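Local coordinates for putative carbohydrate binding protein (Pseudomonas aeruginosa, PDB 3QEC), which probably binds carbohydrates, heparin among them, and may take part in carbohydrate transport and biofilm formation, at residues Asn27-Leu32 and Pro143-Leu148; Thr45-Glu50 and Gly97-Asp102; Pro8-His13 and Asp81-Thr86; His13-Thr18 and Thr53-Ala58. All coordinates share one frame; numbering follows the deposited sequence. Where two conformers were deposited one is given.

Contacts 1 and 2 belong to the beta sheets, and contacts 3 and 4 to the helical and loop region on one side of them. Contact 1 joins neighbouring strands of one sheet by backbone bonds and has one buried and one more exposed face. Contact 2 joins two sheets and is buried, apolar, and without a hydrogen bond between its segments. The two meet where strands 24-33 and 98-104 pair, with Asn27 hydrogen-bonded to Asp100. Contacts 3 and 4 share helix 12-16 and His13. Contact 3 lies at the surface and relies on charged groups round an aromatic ring. Contact 4 is more buried and caps a helix. A salt bridge from Glu50 to Arg84 ties contact 2 to contact 3.

Contact 1: residues Asn27-Leu32 and Pro143-Leu148; sequences NGDLYL and PQKVLL
Gly28, Asp29 and Leu30 pair in parallel with Val146, Leu147 and Leu148. The backbone ladder is the tight part. Asn27 O takes the N-H of Val146 at 2.9 Å. Asp29 is gripped at both ends: its N gives to Val146 O at 3.1 Å, and its O accepts from Leu148 N at 2.8 Å. A last bond, Tyr31 N to Leu148 O, is weak at 3.4 Å. On the face with Val146, the side chains of Leu30 and Leu148 cross at an angle, and Leu30 CD1 lies 4.1 Å from Leu148 CD2. Both are buried. They also touch Ser113 of strand 107-120, and Leu30 reaches Val132 of strand 125-138.

The other face is looser and more exposed. Here the Lys145 chain bends at its third torsion (chi3 81°) and brings NZ 3.0 Å from Asp29 OD2, a salt bridge in which NZ meets the oxygen nearly end-on to its C-O bond. Farther along, with CG between its backbone N and carbonyl carbon (chi1 74°), the Tyr31 ring stands beside Leu147 and presents its edge, CE1 lying 3.8 Å from Leu147 CD1. The Asn27 amide, through ND2, is hydrogen-bonded to Asp100 of strand 98-104. The arrangement is that of a C-terminal strand added in parallel to a mixed sheet, one layer of what is probably a beta-sandwich fold.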
loop_
_atom_site.group_PDB
_atom_site.type_symbol
_atom_site.label_atom_id
_atom_site.label_comp_id
_atom_site.label_asym_id
_atom_site.label_seq_id
_atom_site.Cartn_x
_atom_site.Cartn_y
_atom_site.Cartn_z
ATOM N N ASN A 27 3.592 2.210 12.972
ATOM C CA ASN A 27 3.246 3.641 12.869
ATOM C C ASN A 27 3.798 4.180 11.584
ATOM O O ASN A 27 4.873 3.773 11.150
ATOM C CB ASN A 27 3.807 4.464 14.036
ATOM C CG ASN A 27 3.533 3.881 15.386
ATOM O OD1 ASN A 27 4.398 3.245 15.998
ATOM N ND2 ASN A 27 2.328 4.078 15.877
ATOM N N GLY A 28 3.111 5.134 10.999
ATOM C CA GLY A 28 3.622 5.713 9.776
ATOM C C GLY A 28 2.904 6.951 9.332
ATOM O O GLY A 28 1.925 7.371 9.954
ATOM N N ASP A 29 3.397 7.506 8.222
ATOM C CA ASP A 29 2.910 8.719 7.582
ATOM C C ASP A 29 2.778 8.493 6.103
ATOM O O ASP A 29 3.651 7.863 5.491
ATOM C CB ASP A 29 3.860 9.893 7.867
ATOM C CG ASP A 29 3.920 10.277 9.335
ATOM O OD1 ASP A 29 2.935 10.863 9.838
ATOM O OD2 ASP A 29 4.949 9.994 9.978
ATOM N N LEU A 30 1.656 8.965 5.533
ATOM C CA LEU A 30 1.365 8.849 4.108
ATOM C C LEU A 30 1.340 10.223 3.451
ATOM O O LEU A 30 0.644 11.135 3.932
ATOM C CB LEU A 30 0.027 8.109 3.865
ATOM C CG LEU A 30 -0.548 8.153 2.434
ATOM C CD1 LEU A 30 0.246 7.265 1.481
ATOM C CD2 LEU A 30 -2.002 7.759 2.425
ATOM N N TYR A 31 2.103 10.363 2.344
ATOM C CA TYR A 31 2.130 11.589 1.537
ATOM C C TYR A 31 2.798 11.343 0.191
ATOM O O TYR A 31 3.610 10.426 0.049
ATOM C CB TYR A 31 2.797 12.778 2.269
ATOM C CG TYR A 31 4.303 12.712 2.392
ATOM C CD1 TYR A 31 4.909 12.024 3.441
ATOM C CD2 TYR A 31 5.123 13.397 1.499
ATOM C CE1 TYR A 31 6.299 11.990 3.578
ATOM C CE2 TYR A 31 6.514 13.363 1.619
ATOM C CZ TYR A 31 7.097 12.666 2.665
ATOM O OH TYR A 31 8.468 12.659 2.774
ATOM N N LEU A 32 2.439 12.170 -0.799
ATOM C CA LEU A 32 3.030 12.147 -2.136
ATOM C C LEU A 32 3.357 13.585 -2.509
ATOM O O LEU A 32 2.943 14.484 -1.785
ATOM C CB LEU A 32 2.110 11.445 -3.167
ATOM C CG LEU A 32 1.976 9.902 -3.043
ATOM C CD1 LEU A 32 1.105 9.340 -4.147
ATOM C CD2 LEU A 32 3.330 9.195 -3.036
ATOM N N PRO A 143 8.822 -2.607 15.391
ATOM C CA PRO A 143 9.567 -2.232 14.165
ATOM C C PRO A 143 9.678 -0.715 14.012
ATOM O O PRO A 143 8.964 0.017 14.689
ATOM C CB PRO A 143 8.699 -2.805 13.029
ATOM C CG PRO A 143 7.316 -2.896 13.597
ATOM C CD PRO A 143 7.512 -3.216 15.059
ATOM N N GLN A 144 10.549 -0.240 13.113
ATOM C CA GLN A 144 10.702 1.189 12.821
ATOM C C GLN A 144 9.436 1.762 12.157
ATOM O O GLN A 144 8.641 1.000 11.599
ATOM C CB GLN A 144 11.899 1.402 11.883
ATOM C CG GLN A 144 13.252 1.122 12.524
ATOM C CD GLN A 144 14.403 1.373 11.595
ATOM O OE1 GLN A 144 15.291 0.520 11.391
ATOM N NE2 GLN A 144 14.429 2.559 11.039
ATOM N N LYS A 145 9.262 3.100 12.195
ATOM C CA LYS A 145 8.157 3.786 11.522
ATOM C C LYS A 145 8.236 3.561 10.009
ATOM O O LYS A 145 9.325 3.336 9.467
ATOM C CB LYS A 145 8.189 5.290 11.817
ATOM C CG LYS A 145 7.370 5.709 13.033
ATOM C CD LYS A 145 7.357 7.233 13.248
ATOM C CE LYS A 145 6.373 7.995 12.378
ATOM N NZ LYS A 145 6.556 9.472 12.483
ATOM N N VAL A 146 7.093 3.619 9.330
ATOM C CA VAL A 146 7.055 3.502 7.877
ATOM C C VAL A 146 6.737 4.881 7.281
ATOM O O VAL A 146 5.710 5.481 7.595
ATOM C CB VAL A 146 6.055 2.424 7.371
ATOM C CG1 VAL A 146 6.126 2.278 5.847
ATOM C CG2 VAL A 146 6.294 1.084 8.057
ATOM N N LEU A 147 7.614 5.380 6.430
ATOM C CA LEU A 147 7.349 6.620 5.713
ATOM C C LEU A 147 6.816 6.175 4.327
ATOM O O LEU A 147 7.589 5.777 3.438
ATOM C CB LEU A 147 8.607 7.510 5.660
ATOM C CG LEU A 147 8.402 8.947 5.212
ATOM C CD1 LEU A 147 7.741 9.793 6.312
ATOM C CD2 LEU A 147 9.721 9.581 4.799
ATOM N N LEU A 148 5.476 6.115 4.208
ATOM C CA LEU A 148 4.819 5.635 2.995
ATOM C C LEU A 148 4.761 6.760 1.963
ATOM O O LEU A 148 3.754 7.465 1.848
ATOM C CB LEU A 148 3.418 5.067 3.329
ATOM C CG LEU A 148 2.765 4.135 2.285
ATOM C CD1 LEU A 148 3.704 3.004 1.854
ATOM C CD2 LEU A 148 1.438 3.597 2.791
#

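Contact 2: residues Thr45-Glu50 and Gly97-Asp102; sequences TKVALE and GRFDFD
Val47 and Leu49 meet Phe99 and Phe101 through side chains almost alone, and no hydrogen bond joins the two segments. Four apolar groups, all buried, make up almost the whole contact.

The aliphatic-to-ring contacts come first. Val47 uses both methyls, one for each ring. Its CG2 approaches Phe99 CD2 at 4.0 Å, with the two side chains nearly perpendicular. Its CG1 meets Phe101 CZ, also at 4.0 Å. The valine has CG1 anti to the backbone N (chi1 178°), and this turns CG1 to Phe101 and CG2 to Phe99.

The strands belong to different sheets. Strand 46-51 lies in the antiparallel sheet and strand 98-104 in the mixed one. Their axes pass 8.9 Å apart and cross at -36°, as in the face-to-face packing of a beta sandwich. Ile111 of strand 107-120 fills in beside Val47 and Phe99, and Ile26 of strand 24-33 beside Leu49 and Phe101.

The second kind is CH-pi. Leu49 CB sits over a face of the Phe101 ring, 4.1 Å from its centroid and 27° off the normal. Leu49 CD2 also lies above that ring, toward its rim, as the two side chains run antiparallel past one another.

One polar atom borders the rings. Val47 O lies at the edge of the Phe101 ring, 3.7 Å from CZ. At the Phe99 end, a glycol molecule, probably from the crystallisation liquor, is hydrogen-bonded to Thr45 OG1.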
loop_
_atom_site.group_PDB
_atom_site.type_symbol
_atom_site.label_atom_id
_atom_site.label_comp_id
_atom_site.label_asym_id
_atom_site.label_seq_id
_atom_site.Cartn_x
_atom_site.Cartn_y
_atom_site.Cartn_z
ATOM N N THR A 45 -7.455 8.308 4.353
ATOM C CA THR A 45 -7.106 7.398 3.261
ATOM C C THR A 45 -6.815 6.007 3.815
ATOM O O THR A 45 -6.121 5.884 4.828
ATOM C CB THR A 45 -5.896 7.976 2.490
ATOM O OG1 THR A 45 -6.250 9.271 1.998
ATOM C CG2 THR A 45 -5.462 7.110 1.329
ATOM N N LYS A 46 -7.358 4.964 3.147
ATOM C CA LYS A 46 -7.163 3.574 3.540
ATOM C C LYS A 46 -5.751 3.103 3.189
ATOM O O LYS A 46 -5.231 3.423 2.114
ATOM C CB LYS A 46 -8.220 2.661 2.900
ATOM C CG LYS A 46 -9.560 2.735 3.611
ATOM C CD LYS A 46 -10.576 1.766 3.028
ATOM C CE LYS A 46 -11.939 1.919 3.661
ATOM N NZ LYS A 46 -12.921 0.948 3.108
ATOM N N VAL A 47 -5.126 2.376 4.131
ATOM C CA VAL A 47 -3.778 1.784 4.038
ATOM C C VAL A 47 -3.923 0.273 4.276
ATOM O O VAL A 47 -4.571 -0.130 5.234
ATOM C CB VAL A 47 -2.758 2.450 5.026
ATOM C CG1 VAL A 47 -1.388 1.788 4.951
ATOM C CG2 VAL A 47 -2.634 3.948 4.774
ATOM N N ALA A 48 -3.363 -0.543 3.389
ATOM C CA ALA A 48 -3.409 -2.006 3.470
ATOM C C ALA A 48 -2.062 -2.582 3.901
ATOM O O ALA A 48 -1.004 -2.102 3.473
ATOM C CB ALA A 48 -3.812 -2.596 2.122
ATOM N N LEU A 49 -2.112 -3.633 4.727
ATOM C CA LEU A 49 -0.925 -4.351 5.196
ATOM C C LEU A 49 -1.194 -5.851 5.026
ATOM O O LEU A 49 -2.152 -6.366 5.607
ATOM C CB LEU A 49 -0.619 -3.964 6.658
ATOM C CG LEU A 49 0.545 -4.664 7.331
ATOM C CD1 LEU A 49 1.835 -3.943 7.049
ATOM C CD2 LEU A 49 0.314 -4.748 8.815
ATOM N N GLU A 50 -0.409 -6.530 4.176
ATOM C CA GLU A 50 -0.626 -7.949 3.868
ATOM C C GLU A 50 0.689 -8.742 3.710
ATOM O O GLU A 50 1.710 -8.119 3.430
ATOM C CB GLU A 50 -1.449 -8.071 2.575
ATOM C CG GLU A 50 -0.778 -7.550 1.309
ATOM C CD GLU A 50 -1.708 -7.624 0.119
ATOM O OE1 GLU A 50 -2.146 -8.746 -0.225
ATOM O OE2 GLU A 50 -2.061 -6.553 -0.421
ATOM N N GLY A 97 -2.376 12.575 8.054
ATOM C CA GLY A 97 -1.797 11.508 7.246
ATOM C C GLY A 97 -1.120 10.399 8.033
ATOM O O GLY A 97 -0.398 9.586 7.447
ATOM N N ARG A 98 -1.350 10.351 9.362
ATOM C CA ARG A 98 -0.753 9.343 10.239
ATOM C C ARG A 98 -1.659 8.134 10.329
ATOM O O ARG A 98 -2.872 8.292 10.461
ATOM C CB ARG A 98 -0.468 9.889 11.660
ATOM C CG ARG A 98 0.163 11.290 11.705
ATOM C CD ARG A 98 0.477 11.743 13.121
ATOM N NE ARG A 98 0.012 13.109 13.384
ATOM C CZ ARG A 98 -1.094 13.418 14.063
ATOM N NH1 ARG A 98 -1.861 12.458 14.570
ATOM N NH2 ARG A 98 -1.432 14.686 14.252
ATOM N N PHE A 99 -1.066 6.925 10.243
ATOM C CA PHE A 99 -1.762 5.644 10.370
ATOM C C PHE A 99 -1.101 4.789 11.457
ATOM O O PHE A 99 0.073 4.993 11.776
ATOM C CB PHE A 99 -1.793 4.885 9.031
ATOM C CG PHE A 99 -0.446 4.552 8.430
ATOM C CD1 PHE A 99 0.271 3.434 8.858
ATOM C CD2 PHE A 99 0.084 5.326 7.397
ATOM C CE1 PHE A 99 1.515 3.127 8.303
ATOM C CE2 PHE A 99 1.321 5.008 6.827
ATOM C CZ PHE A 99 2.026 3.906 7.279
ATOM N N ASP A 100 -1.855 3.828 12.011
ATOM C CA ASP A 100 -1.392 2.932 13.068
ATOM C C ASP A 100 -2.001 1.539 12.889
ATOM O O ASP A 100 -3.172 1.435 12.526
ATOM C CB ASP A 100 -1.767 3.501 14.463
ATOM C CG ASP A 100 -1.258 4.905 14.741
ATOM O OD1 ASP A 100 -0.098 5.039 15.176
ATOM O OD2 ASP A 100 -2.008 5.873 14.480
ATOM N N PHE A 101 -1.224 0.483 13.167
ATOM C CA PHE A 101 -1.650 -0.913 13.146
ATOM C C PHE A 101 -1.274 -1.527 14.471
ATOM O O PHE A 101 -0.227 -1.182 15.024
ATOM C CB PHE A 101 -1.012 -1.702 11.998
ATOM C CG PHE A 101 -1.461 -1.359 10.598
ATOM C CD1 PHE A 101 -0.799 -0.378 9.857
ATOM C CD2 PHE A 101 -2.485 -2.077 9.983
ATOM C CE1 PHE A 101 -1.187 -0.085 8.541
ATOM C CE2 PHE A 101 -2.871 -1.788 8.664
ATOM C CZ PHE A 101 -2.222 -0.789 7.953
ATOM N N ASP A 102 -2.119 -2.418 14.998
ATOM C CA ASP A 102 -1.860 -3.080 16.269
ATOM C C ASP A 102 -1.938 -4.604 16.081
ATOM O O ASP A 102 -2.496 -5.070 15.081
ATOM C CB ASP A 102 -2.835 -2.578 17.355
ATOM C CG ASP A 102 -4.299 -2.810 17.053
ATOM O OD1 ASP A 102 -4.779 -3.959 17.270
ATOM O OD2 ASP A 102 -4.971 -1.852 16.597
#

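Contact 3: residues Pro8-His13 and Asp81-Thr86; sequences PDFPEH and DPRRAT
The Phe10 ring packs against an ion pair, stacked on its carboxylate and tilted against its guanidinium. Asp81 and Arg83 are the pair, clamped together. The Asp81 carboxylate lies with its plane 21° from that of the ring. The Arg83 guanidinium is tilted 31° from the ring, and Phe10 CD2 stands over its centre, 3.6 Å from Arg83 CZ. Phe10 CG is anti to the backbone N (chi1 -174°), which carries the ring across to Asp81-Thr86. The ring also stacks on Tyr15 and meets Tyr55 edge-to-face.

Arg83 holds Asp81 side-on with two nitrogens. NE bonds to Asp81 OD1 at 2.9 Å and NH2 to Asp81 OD2 at 2.8 Å. Asp81 OD1 also accepts the backbone N of Arg83 at 3.0 Å, an Asx turn within the type I turn Asp81-Arg84. From Pro8-His13, Glu12 OE2 takes Arg83 NH1 at 2.8 Å. Glu12 OE2 lies in the guanidinium plane, but Arg83 NH1 comes from above the carboxylate plane.

One arginine thus serves two acids and an aromatic ring at the surface. The shared cation probably offsets the charges of Glu12 and Asp81, and its three side-chain bonds should fix the rotation of the guanidinium.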
loop_
_atom_site.group_PDB
_atom_site.type_symbol
_atom_site.label_atom_id
_atom_site.label_comp_id
_atom_site.label_asym_id
_atom_site.label_seq_id
_atom_site.Cartn_x
_atom_site.Cartn_y
_atom_site.Cartn_z
ATOM N N PRO A 8 0.878 -15.205 -11.013
ATOM C CA PRO A 8 1.104 -16.646 -10.807
ATOM C C PRO A 8 -0.068 -17.303 -10.072
ATOM O O PRO A 8 -0.948 -16.595 -9.569
ATOM C CB PRO A 8 2.381 -16.681 -9.962
ATOM C CG PRO A 8 2.418 -15.391 -9.265
ATOM C CD PRO A 8 1.776 -14.393 -10.161
ATOM N N ASP A 9 -0.098 -18.643 -10.012
ATOM C CA ASP A 9 -1.137 -19.349 -9.257
ATOM C C ASP A 9 -1.033 -18.965 -7.775
ATOM O O ASP A 9 0.083 -18.745 -7.278
ATOM C CB ASP A 9 -1.003 -20.877 -9.418
ATOM C CG ASP A 9 -1.246 -21.439 -10.810
ATOM O OD1 ASP A 9 -2.048 -20.833 -11.575
ATOM O OD2 ASP A 9 -0.699 -22.524 -11.112
ATOM N N PHE A 10 -2.181 -18.846 -7.086
ATOM C CA PHE A 10 -2.224 -18.509 -5.661
ATOM C C PHE A 10 -1.368 -19.522 -4.859
ATOM O O PHE A 10 -1.636 -20.722 -4.932
ATOM C CB PHE A 10 -3.679 -18.462 -5.150
ATOM C CG PHE A 10 -3.810 -17.983 -3.723
ATOM C CD1 PHE A 10 -3.781 -16.626 -3.423
ATOM C CD2 PHE A 10 -3.967 -18.888 -2.680
ATOM C CE1 PHE A 10 -3.916 -16.186 -2.111
ATOM C CE2 PHE A 10 -4.099 -18.448 -1.367
ATOM C CZ PHE A 10 -4.082 -17.101 -1.092
ATOM N N PRO A 11 -0.286 -19.057 -4.172
ATOM C CA PRO A 11 0.606 -19.991 -3.456
ATOM C C PRO A 11 0.150 -20.279 -2.021
ATOM O O PRO A 11 0.525 -19.573 -1.078
ATOM C CB PRO A 11 1.952 -19.257 -3.481
ATOM C CG PRO A 11 1.600 -17.801 -3.581
ATOM C CD PRO A 11 0.183 -17.662 -4.032
ATOM N N GLU A 12 -0.649 -21.332 -1.864
ATOM C CA GLU A 12 -1.235 -21.767 -0.591
ATOM C C GLU A 12 -0.183 -21.933 0.508
ATOM O O GLU A 12 -0.394 -21.392 1.606
ATOM C CB GLU A 12 -2.028 -23.069 -0.775
ATOM C CG GLU A 12 -3.275 -22.912 -1.640
ATOM C CD GLU A 12 -3.955 -24.176 -2.159
ATOM O OE1 GLU A 12 -3.884 -25.229 -1.482
ATOM O OE2 GLU A 12 -4.603 -24.096 -3.231
ATOM N N HIS A 13 0.953 -22.641 0.209
ATOM C CA HIS A 13 2.047 -22.896 1.136
ATOM C C HIS A 13 2.609 -21.571 1.736
ATOM O O HIS A 13 2.903 -21.500 2.938
ATOM C CB HIS A 13 3.139 -23.717 0.409
ATOM C CG HIS A 13 3.616 -23.127 -0.887
ATOM N ND1 HIS A 13 2.868 -23.227 -2.050
ATOM C CD2 HIS A 13 4.762 -22.463 -1.162
ATOM C CE1 HIS A 13 3.573 -22.607 -2.978
ATOM N NE2 HIS A 13 4.723 -22.142 -2.494
ATOM N N ASP A 81 -7.405 -13.533 -6.160
ATOM C CA ASP A 81 -7.992 -14.740 -5.572
ATOM C C ASP A 81 -8.748 -14.355 -4.274
ATOM O O ASP A 81 -8.212 -13.597 -3.443
ATOM C CB ASP A 81 -6.895 -15.792 -5.305
ATOM C CG ASP A 81 -7.393 -17.190 -4.955
ATOM O OD1 ASP A 81 -7.935 -17.366 -3.855
ATOM O OD2 ASP A 81 -7.162 -18.125 -5.753
ATOM N N PRO A 82 -10.005 -14.829 -4.090
ATOM C CA PRO A 82 -10.763 -14.429 -2.889
ATOM C C PRO A 82 -10.146 -14.886 -1.561
ATOM O O PRO A 82 -10.494 -14.319 -0.526
ATOM C CB PRO A 82 -12.132 -15.057 -3.113
ATOM C CG PRO A 82 -11.912 -16.146 -4.101
ATOM C CD PRO A 82 -10.814 -15.693 -4.977
ATOM N N ARG A 83 -9.195 -15.842 -1.586
ATOM C CA ARG A 83 -8.521 -16.343 -0.386
ATOM C C ARG A 83 -7.536 -15.333 0.211
ATOM O O ARG A 83 -7.152 -15.466 1.374
ATOM C CB ARG A 83 -7.765 -17.638 -0.693
ATOM C CG ARG A 83 -8.645 -18.877 -0.808
ATOM C CD ARG A 83 -7.834 -20.069 -1.282
ATOM N NE ARG A 83 -7.519 -19.947 -2.706
ATOM C CZ ARG A 83 -6.843 -20.844 -3.417
ATOM N NH1 ARG A 83 -6.409 -21.964 -2.849
ATOM N NH2 ARG A 83 -6.633 -20.649 -4.713
ATOM N N ARG A 84 -7.091 -14.357 -0.589
ATOM C CA ARG A 84 -6.114 -13.351 -0.166
ATOM C C ARG A 84 -6.713 -12.350 0.827
ATOM O O ARG A 84 -6.021 -11.941 1.750
ATOM C CB ARG A 84 -5.569 -12.626 -1.407
ATOM C CG ARG A 84 -4.721 -11.386 -1.152
ATOM C CD ARG A 84 -5.363 -10.222 -1.847
ATOM N NE ARG A 84 -4.698 -8.966 -1.537
ATOM C CZ ARG A 84 -5.308 -7.788 -1.520
ATOM N NH1 ARG A 84 -6.606 -7.701 -1.788
ATOM N NH2 ARG A 84 -4.633 -6.690 -1.212
ATOM N N ALA A 85 -7.983 -11.956 0.638
ATOM C CA ALA A 85 -8.671 -10.953 1.459
ATOM C C ALA A 85 -8.617 -11.242 2.971
ATOM O O ALA A 85 -8.507 -10.305 3.754
ATOM C CB ALA A 85 -10.116 -10.809 1.014
ATOM N N THR A 86 -8.648 -12.520 3.373
ATOM C CA THR A 86 -8.653 -12.913 4.783
ATOM C C THR A 86 -7.312 -12.577 5.497
ATOM O O THR A 86 -7.291 -12.505 6.725
ATOM C CB THR A 86 -9.066 -14.393 4.943
ATOM O OG1 THR A 86 -9.208 -14.680 6.329
ATOM C CG2 THR A 86 -8.080 -15.370 4.357
#

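Contact 4: residues His13-Thr18 and Thr53-Ala58; sequences HEYAAT and TSYMKA
Glu14 and Tyr15 of helix 12-16 close on the start of helix 54-63, where Thr53 is the N-cap. Glu14 reaches across like a fork. Its carboxylate faces Ser54 and takes two bonds. OE1 accepts the backbone N of Ser54 at 2.8 Å, through its syn lone pair and nearly straight (172°). OE2 accepts Ser54 OG at 2.9 Å, from slightly out of the carboxylate plane. CG lies beside the backbone N (chi1 -76°), and the extended chain beyond it carries the acid from helix 12-16 to the first turn of helix 54-63. A negative group at this helix start probably gains from the helix dipole.

Tyr15 comes in across Thr53, nearly perpendicular to it. Thr53 CG2 sits over a face of the Tyr15 ring, 3.7 Å from its centroid and set toward the rim, a CH-pi contact. Thr53 OG1 bonds to Tyr15 OH at 2.9 Å. The same OG1 takes the N-H of Met56, a selenomethionine, in a weak capping bond of 3.4 Å. The threonine therefore uses its methyl on the ring and its hydroxyl on the phenol and the helix. The Tyr15 ring also meets that of Tyr87. Beyond the phenol, Tyr15 OH lies 3.8 Å from Met56 CG and 4.1 Å from Tyr55 CD2.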
loop_
_atom_site.group_PDB
_atom_site.type_symbol
_atom_site.label_atom_id
_atom_site.label_comp_id
_atom_site.label_asym_id
_atom_site.label_seq_id
_atom_site.Cartn_x
_atom_site.Cartn_y
_atom_site.Cartn_z
ATOM N N HIS A 13 0.953 -22.641 0.209
ATOM C CA HIS A 13 2.047 -22.896 1.136
ATOM C C HIS A 13 2.609 -21.571 1.736
ATOM O O HIS A 13 2.903 -21.500 2.938
ATOM C CB HIS A 13 3.139 -23.717 0.409
ATOM C CG HIS A 13 3.616 -23.127 -0.887
ATOM N ND1 HIS A 13 2.868 -23.227 -2.050
ATOM C CD2 HIS A 13 4.762 -22.463 -1.162
ATOM C CE1 HIS A 13 3.573 -22.607 -2.978
ATOM N NE2 HIS A 13 4.723 -22.142 -2.494
ATOM N N GLU A 14 2.790 -20.551 0.878
ATOM C CA GLU A 14 3.340 -19.262 1.307
ATOM C C GLU A 14 2.448 -18.602 2.348
ATOM O O GLU A 14 2.972 -18.065 3.320
ATOM C CB GLU A 14 3.555 -18.336 0.111
ATOM C CG GLU A 14 4.774 -18.718 -0.704
ATOM C CD GLU A 14 5.063 -17.795 -1.869
ATOM O OE1 GLU A 14 4.853 -16.572 -1.720
ATOM O OE2 GLU A 14 5.545 -18.287 -2.915
ATOM N N TYR A 15 1.108 -18.682 2.178
ATOM C CA TYR A 15 0.154 -18.109 3.124
ATOM C C TYR A 15 0.056 -18.975 4.404
ATOM O O TYR A 15 -0.021 -18.418 5.504
ATOM C CB TYR A 15 -1.220 -17.898 2.447
ATOM C CG TYR A 15 -1.214 -16.677 1.543
ATOM C CD1 TYR A 15 -1.415 -15.401 2.064
ATOM C CD2 TYR A 15 -0.891 -16.787 0.190
ATOM C CE1 TYR A 15 -1.322 -14.265 1.257
ATOM C CE2 TYR A 15 -0.802 -15.658 -0.630
ATOM C CZ TYR A 15 -1.029 -14.399 -0.092
ATOM O OH TYR A 15 -0.951 -13.270 -0.876
ATOM N N ALA A 16 0.123 -20.316 4.271
ATOM C CA ALA A 16 0.055 -21.265 5.392
ATOM C C ALA A 16 1.241 -21.093 6.369
ATOM O O ALA A 16 1.048 -21.164 7.584
ATOM C CB ALA A 16 0.015 -22.691 4.867
ATOM N N ALA A 17 2.440 -20.810 5.844
ATOM C CA ALA A 17 3.654 -20.612 6.644
ATOM C C ALA A 17 3.643 -19.285 7.434
ATOM O O ALA A 17 4.473 -19.118 8.322
ATOM C CB ALA A 17 4.887 -20.672 5.743
ATOM N N THR A 18 2.737 -18.348 7.140
ATOM C CA THR A 18 2.757 -17.083 7.884
ATOM C C THR A 18 2.121 -17.196 9.284
ATOM O O THR A 18 1.119 -17.890 9.461
ATOM C CB THR A 18 2.077 -15.935 7.092
ATOM O OG1 THR A 18 0.680 -16.172 6.979
ATOM C CG2 THR A 18 2.667 -15.736 5.720
ATOM N N THR A 53 4.095 -12.001 -0.426
ATOM C CA THR A 53 4.180 -13.275 -1.148
ATOM C C THR A 53 4.608 -13.077 -2.597
ATOM O O THR A 53 4.564 -11.952 -3.118
ATOM C CB THR A 53 2.830 -14.024 -1.084
ATOM O OG1 THR A 53 1.812 -13.245 -1.713
ATOM C CG2 THR A 53 2.428 -14.410 0.344
ATOM N N SER A 54 5.006 -14.182 -3.264
ATOM C CA SER A 54 5.415 -14.161 -4.670
ATOM C C SER A 54 4.236 -13.702 -5.576
ATOM O O SER A 54 4.459 -13.073 -6.611
ATOM C CB SER A 54 5.943 -15.527 -5.095
ATOM O OG SER A 54 4.924 -16.512 -5.075
ATOM N N TYR A 55 2.992 -13.977 -5.124
ATOM C CA TYR A 55 1.711 -13.619 -5.740
ATOM C C TYR A 55 1.548 -12.080 -5.777
ATOM O O TYR A 55 1.377 -11.518 -6.859
ATOM C CB TYR A 55 0.545 -14.296 -4.953
ATOM C CG TYR A 55 -0.836 -14.121 -5.554
ATOM C CD1 TYR A 55 -1.183 -14.746 -6.752
ATOM C CD2 TYR A 55 -1.810 -13.363 -4.909
ATOM C CE1 TYR A 55 -2.458 -14.591 -7.308
ATOM C CE2 TYR A 55 -3.076 -13.176 -5.469
ATOM C CZ TYR A 55 -3.399 -13.795 -6.666
ATOM O OH TYR A 55 -4.655 -13.630 -7.207
HETATM N N MSE A 56 1.645 -11.404 -4.604
HETATM C CA MSE A 56 1.495 -9.943 -4.515
HETATM C C MSE A 56 2.747 -9.174 -5.029
HETATM O O MSE A 56 2.606 -8.019 -5.443
HETATM C CB MSE A 56 1.110 -9.505 -3.104
HETATM C CG MSE A 56 -0.315 -9.959 -2.708
HETATM SE SE MSE A 56 -1.668 -9.613 -4.083
HETATM C CE MSE A 56 -1.871 -7.684 -3.833
ATOM N N LYS A 57 3.936 -9.811 -5.066
ATOM C CA LYS A 57 5.155 -9.211 -5.633
ATOM C C LYS A 57 4.911 -8.904 -7.114
ATOM O O LYS A 57 5.255 -7.817 -7.593
ATOM C CB LYS A 57 6.360 -10.161 -5.460
ATOM C CG LYS A 57 7.662 -9.670 -6.106
ATOM C CD LYS A 57 8.793 -10.656 -5.895
ATOM C CE LYS A 57 10.088 -10.194 -6.499
ATOM N NZ LYS A 57 11.221 -11.082 -6.102
ATOM N N ALA A 58 4.288 -9.876 -7.828
ATOM C CA ALA A 58 3.918 -9.772 -9.245
ATOM C C ALA A 58 2.849 -8.673 -9.449
ATOM O O ALA A 58 2.937 -7.895 -10.406
ATOM C CB ALA A 58 3.408 -11.115 -9.742
#